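Local coordinates for protein cellulose hydrolase (Bacillus licheniformis, PDB 4YZT) that cleaves internal beta-1,4-glucosidic bonds of cellulose as a tri-modular family 5 endoglucanase, seen here with bound cellotetraose, at residues 229-234 against 273-278; 237-242 against 280-285. All blocks are in the same frame, centred on the assembly; numbering follows the deposited sequence.

Overall arrangement
Both contacts join the segment that follows barrel strand 218-224 to the one that follows strand 267-272, and their four segments alternate along the sequence, with centres about 10 Å apart. Interaction 1 is the more buried and lies beside the glycan pocket: helix 228-231 and its C-terminal turn meet a loop that gives two backbone N-H groups, one weakly, to a single carbonyl and packs two methyl groups on an aromatic ring. Interaction 2 is partly buried and lies farther from the chain centre, where a loop runs against helix 280-296 with one serine bond and a small apolar patch. Tyr230 and the salt bridge from Asp229 OD1 to Arg237 NH1 (3.1 Å) connect the two.

Interaction 1. Residues 229-234 against 273-278; sequences DYVSNW and GTLGAN
With CG anti to the backbone N (chi1 162°), Tyr230 brings its ring up to the methyl groups of Thr274 and Ala277, which both lie on one side of it, while Leu275 is set with CG anti to its carbonyl carbon (chi1 -57°), which leaves CD1 4.0 Å from Ser232 OG. This is the top of the (beta/alpha)8 barrel, where the loop after strand 267-272 passes the end of helix 228-231. Asn233 closes that helix in a Schellman motif, with bonds back into the last turn. The methyls meet the Tyr230 ring obliquely: Ala277 CB lies 4.0 Å from CE1, and Thr274 CG2 is equally far from CE2. Tyr286 of helix 280-296 also meets this ring. Replacing Tyr230 by an alanine is likely to leave both methyl groups without their aromatic partner and open a gap between helix 228-231 and the loop. The polar centre is the Val231 carbonyl, approached strongly by one N-H and weakly by another. Leu275 N donates to Val231 O at 2.8 Å from above the carbonyl plane, 42° out of it, and Ala277 N adds the weak bond to the same oxygen at 3.4 Å. The Leu275 side chain also touches a bound glucose, so this packing backs the glycan pocket. Asn233 ND2 bonds to Ala464 O and, at 3.0 Å, to a water that donates to Gly276 O at 2.7 Å.

Interaction 2. Residues 237-242 against 280-285; sequences RTTWGS and KHSKWL
Ser282 projects from helix 280-296 at the loop 237-242, with OG anti to its carbonyl carbon (chi1 -66°), which turns the hydroxyl to accept a nearly straight hydrogen bond from the backbone of Trp240: Trp240 N to Ser282 OG is 3.0 Å, with an N-H...O angle of 163°. Ser282 OG is also hydrogen-bonded to Glu279 OE1, from the residue just ahead of the helix, and this second bond is likely to fix the hydroxyl's rotation. The chain packs closely here, Thr239 CA lying 3.3 Å and Thr239 CB 3.5 Å from Ser282 OG. In the (beta/alpha)8 barrel, helix 280-296 follows strand 267-272, and the loop leads from helix 228-231 into helix 243-261, so the bond ties together chain from two successive beta-alpha units. One helical turn beyond Ser282, Leu285 meets the indole of Trp240 at about a right angle, its CG 4.0 Å from CZ3. The backbone of Gly241 fits beside this leucine, CA lying 3.9 Å from Leu285 CD2; a side chain modelled on that glycine would clash with the methyl group. Toward solvent the contact thins: the rest of exposed Thr239 faces this side, and Thr238 comes no nearer than its backbone O, 4.4 Å from Ser282 OG.

Interaction 1. Residues 229-234 against 273-278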
# COMPACT_ATOMS: atom_id res chain seq x y z
N ASP A 229 -10.84 4.99 -2.38
CA ASP A 229 -11.28 5.54 -1.10
C ASP A 229 -11.22 4.49 0.02
O ASP A 229 -11.15 4.86 1.20
CB ASP A 229 -12.68 6.17 -1.21
CG ASP A 229 -13.66 5.37 -2.05
OD1 ASP A 229 -13.26 4.49 -2.84
OD2 ASP A 229 -14.87 5.63 -1.90
N TYR A 230 -11.19 3.21 -0.32
CA TYR A 230 -10.93 2.21 0.72
C TYR A 230 -9.43 2.18 1.04
O TYR A 230 -9.06 2.23 2.22
CB TYR A 230 -11.41 0.79 0.33
CG TYR A 230 -10.73 -0.21 1.24
CD1 TYR A 230 -10.99 -0.23 2.61
CD2 TYR A 230 -9.73 -1.06 0.74
CE1 TYR A 230 -10.32 -1.10 3.47
CE2 TYR A 230 -9.04 -1.93 1.59
CZ TYR A 230 -9.34 -1.95 2.95
OH TYR A 230 -8.67 -2.80 3.79
N VAL A 231 -8.57 2.08 0.02
CA VAL A 231 -7.15 1.90 0.31
C VAL A 231 -6.59 3.13 1.01
O VAL A 231 -5.69 2.99 1.85
CB VAL A 231 -6.31 1.56 -0.96
CG1 VAL A 231 -6.83 0.28 -1.62
CG2 VAL A 231 -6.29 2.69 -1.95
N SER A 232 -7.16 4.30 0.74
CA SER A 232 -6.69 5.55 1.35
C SER A 232 -7.50 6.02 2.56
O SER A 232 -7.19 7.06 3.17
CB SER A 232 -6.68 6.67 0.31
OG SER A 232 -5.86 6.35 -0.80
N ASN A 233 -8.53 5.24 2.91
CA ASN A 233 -9.52 5.64 3.93
C ASN A 233 -10.02 7.07 3.66
O ASN A 233 -9.83 7.97 4.47
CB ASN A 233 -8.96 5.53 5.34
CG ASN A 233 -10.02 5.77 6.41
OD1 ASN A 233 -11.22 5.77 6.12
ND2 ASN A 233 -9.59 5.98 7.65
N TRP A 234 -10.64 7.24 2.50
CA TRP A 234 -11.31 8.50 2.18
C TRP A 234 -12.81 8.38 2.42
O TRP A 234 -13.39 7.31 2.23
CB TRP A 234 -11.05 8.88 0.71
CG TRP A 234 -9.71 9.52 0.43
CD1 TRP A 234 -8.60 9.49 1.20
CD2 TRP A 234 -9.38 10.31 -0.73
NE1 TRP A 234 -7.58 10.20 0.61
CE2 TRP A 234 -8.04 10.72 -0.58
CE3 TRP A 234 -10.09 10.72 -1.86
CZ2 TRP A 234 -7.39 11.51 -1.53
CZ3 TRP A 234 -9.45 11.50 -2.80
CH2 TRP A 234 -8.11 11.88 -2.63
N GLY A 273 -1.51 -2.05 -2.88
CA GLY A 273 -1.49 -2.12 -1.43
C GLY A 273 -2.35 -1.05 -0.79
O GLY A 273 -2.84 -0.15 -1.46
N THR A 274 -2.53 -1.14 0.52
CA THR A 274 -3.31 -0.12 1.20
C THR A 274 -2.41 1.06 1.51
O THR A 274 -1.18 0.93 1.54
CB THR A 274 -3.99 -0.65 2.49
OG1 THR A 274 -3.04 -1.33 3.32
CG2 THR A 274 -5.10 -1.62 2.12
N LEU A 275 -3.04 2.21 1.70
CA LEU A 275 -2.36 3.49 1.84
C LEU A 275 -2.93 4.22 3.04
O LEU A 275 -3.30 5.39 2.95
CB LEU A 275 -2.53 4.34 0.57
CG LEU A 275 -2.06 3.75 -0.77
CD1 LEU A 275 -2.37 4.72 -1.92
CD2 LEU A 275 -0.56 3.40 -0.74
N GLY A 276 -3.04 3.52 4.17
CA GLY A 276 -3.56 4.14 5.37
C GLY A 276 -4.75 3.44 5.99
O GLY A 276 -5.02 3.62 7.18
N ALA A 277 -5.48 2.65 5.20
CA ALA A 277 -6.57 1.83 5.72
C ALA A 277 -6.05 1.05 6.93
O ALA A 277 -4.99 0.42 6.84
CB ALA A 277 -7.09 0.87 4.64
N ASN A 278 -6.77 1.09 8.06
CA ASN A 278 -6.25 0.47 9.28
C ASN A 278 -7.06 -0.70 9.86
O ASN A 278 -6.57 -1.39 10.75
CB ASN A 278 -6.04 1.54 10.37
CG ASN A 278 -7.35 2.07 10.96
OD1 ASN A 278 -8.42 1.98 10.35
ND2 ASN A 278 -7.25 2.67 12.14
O HOH W 1 -6.84 5.13 8.55

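Interaction 2. Residues 237-242 against 280-285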
# COMPACT_ATOMS: atom_id res chain seq x y z
N ARG A 237 -14.80 5.34 4.10
CA ARG A 237 -14.82 3.98 3.55
C ARG A 237 -13.82 3.10 4.30
O ARG A 237 -12.73 2.82 3.81
CB ARG A 237 -14.52 3.98 2.04
CG ARG A 237 -14.85 2.66 1.33
CD ARG A 237 -14.78 2.75 -0.20
NE ARG A 237 -15.26 1.53 -0.83
CZ ARG A 237 -15.68 1.44 -2.10
NH1 ARG A 237 -15.66 2.52 -2.88
NH2 ARG A 237 -16.12 0.28 -2.58
N THR A 238 -14.23 2.64 5.48
CA THR A 238 -13.32 2.03 6.43
C THR A 238 -13.26 0.50 6.35
O THR A 238 -12.46 -0.11 7.05
CB THR A 238 -13.71 2.40 7.87
OG1 THR A 238 -15.04 1.92 8.13
CG2 THR A 238 -13.67 3.91 8.08
N THR A 239 -14.12 -0.11 5.54
CA THR A 239 -14.06 -1.57 5.39
C THR A 239 -14.13 -1.99 3.93
O THR A 239 -14.55 -1.21 3.07
CB THR A 239 -15.20 -2.29 6.14
OG1 THR A 239 -16.46 -1.85 5.62
CG2 THR A 239 -15.12 -2.00 7.63
N TRP A 240 -13.73 -3.23 3.66
CA TRP A 240 -13.78 -3.79 2.31
C TRP A 240 -14.06 -5.29 2.39
O TRP A 240 -13.59 -5.96 3.31
CB TRP A 240 -12.45 -3.55 1.57
CG TRP A 240 -12.43 -4.04 0.14
CD1 TRP A 240 -12.73 -3.33 -0.98
CD2 TRP A 240 -12.08 -5.36 -0.31
NE1 TRP A 240 -12.61 -4.12 -2.10
CE2 TRP A 240 -12.19 -5.37 -1.73
CE3 TRP A 240 -11.68 -6.54 0.34
CZ2 TRP A 240 -11.92 -6.51 -2.51
CZ3 TRP A 240 -11.42 -7.68 -0.44
CH2 TRP A 240 -11.54 -7.65 -1.85
N GLY A 241 -14.81 -5.81 1.41
CA GLY A 241 -15.02 -7.24 1.30
C GLY A 241 -16.41 -7.77 0.98
O GLY A 241 -16.67 -8.95 1.20
N SER A 242 -17.30 -6.93 0.46
CA SER A 242 -18.60 -7.43 0.02
C SER A 242 -18.41 -8.38 -1.17
O SER A 242 -17.36 -8.40 -1.80
CB SER A 242 -19.53 -6.28 -0.37
OG SER A 242 -19.07 -5.69 -1.58
N LYS A 280 -8.03 -4.16 10.47
CA LYS A 280 -7.29 -5.40 10.26
C LYS A 280 -7.93 -6.40 9.33
O LYS A 280 -7.30 -6.86 8.40
CB LYS A 280 -7.07 -6.11 11.59
CG LYS A 280 -5.65 -6.11 12.06
CD LYS A 280 -5.56 -6.74 13.45
CE LYS A 280 -4.38 -6.17 14.18
NZ LYS A 280 -4.45 -6.50 15.63
N HIS A 281 -9.17 -6.78 9.64
CA HIS A 281 -9.84 -7.81 8.87
C HIS A 281 -9.93 -7.43 7.40
O HIS A 281 -9.60 -8.21 6.52
CB HIS A 281 -11.24 -8.08 9.41
CG HIS A 281 -12.03 -9.01 8.54
ND1 HIS A 281 -11.93 -10.38 8.65
CD2 HIS A 281 -12.88 -8.77 7.51
CE1 HIS A 281 -12.72 -10.94 7.74
NE2 HIS A 281 -13.29 -9.99 7.04
N SER A 282 -10.38 -6.21 7.12
CA SER A 282 -10.48 -5.77 5.74
C SER A 282 -9.12 -5.76 5.08
O SER A 282 -8.97 -6.21 3.95
CB SER A 282 -11.11 -4.38 5.67
OG SER A 282 -12.46 -4.42 6.10
N LYS A 283 -8.12 -5.23 5.78
CA LYS A 283 -6.78 -5.15 5.20
C LYS A 283 -6.23 -6.53 4.84
O LYS A 283 -5.65 -6.71 3.76
CB LYS A 283 -5.84 -4.44 6.16
CG LYS A 283 -4.47 -4.13 5.55
CD LYS A 283 -3.40 -4.03 6.64
CE LYS A 283 -3.58 -2.84 7.55
NZ LYS A 283 -2.63 -2.93 8.72
N TRP A 284 -6.41 -7.50 5.73
CA TRP A 284 -5.91 -8.85 5.49
C TRP A 284 -6.65 -9.49 4.32
O TRP A 284 -6.03 -10.04 3.41
CB TRP A 284 -6.04 -9.71 6.76
CG TRP A 284 -5.18 -9.23 7.91
CD1 TRP A 284 -4.26 -8.22 7.87
CD2 TRP A 284 -5.18 -9.73 9.25
NE1 TRP A 284 -3.68 -8.07 9.11
CE2 TRP A 284 -4.23 -8.98 9.98
CE3 TRP A 284 -5.88 -10.74 9.92
CZ2 TRP A 284 -3.96 -9.21 11.34
CZ3 TRP A 284 -5.62 -10.97 11.28
CH2 TRP A 284 -4.67 -10.20 11.97
N LEU A 285 -7.98 -9.39 4.34
CA LEU A 285 -8.81 -9.90 3.25
C LEU A 285 -8.48 -9.26 1.89
O LEU A 285 -8.45 -9.94 0.86
CB LEU A 285 -10.29 -9.68 3.58
CG LEU A 285 -11.30 -10.26 2.59
CD1 LEU A 285 -11.16 -11.79 2.52
CD2 LEU A 285 -12.71 -9.88 2.98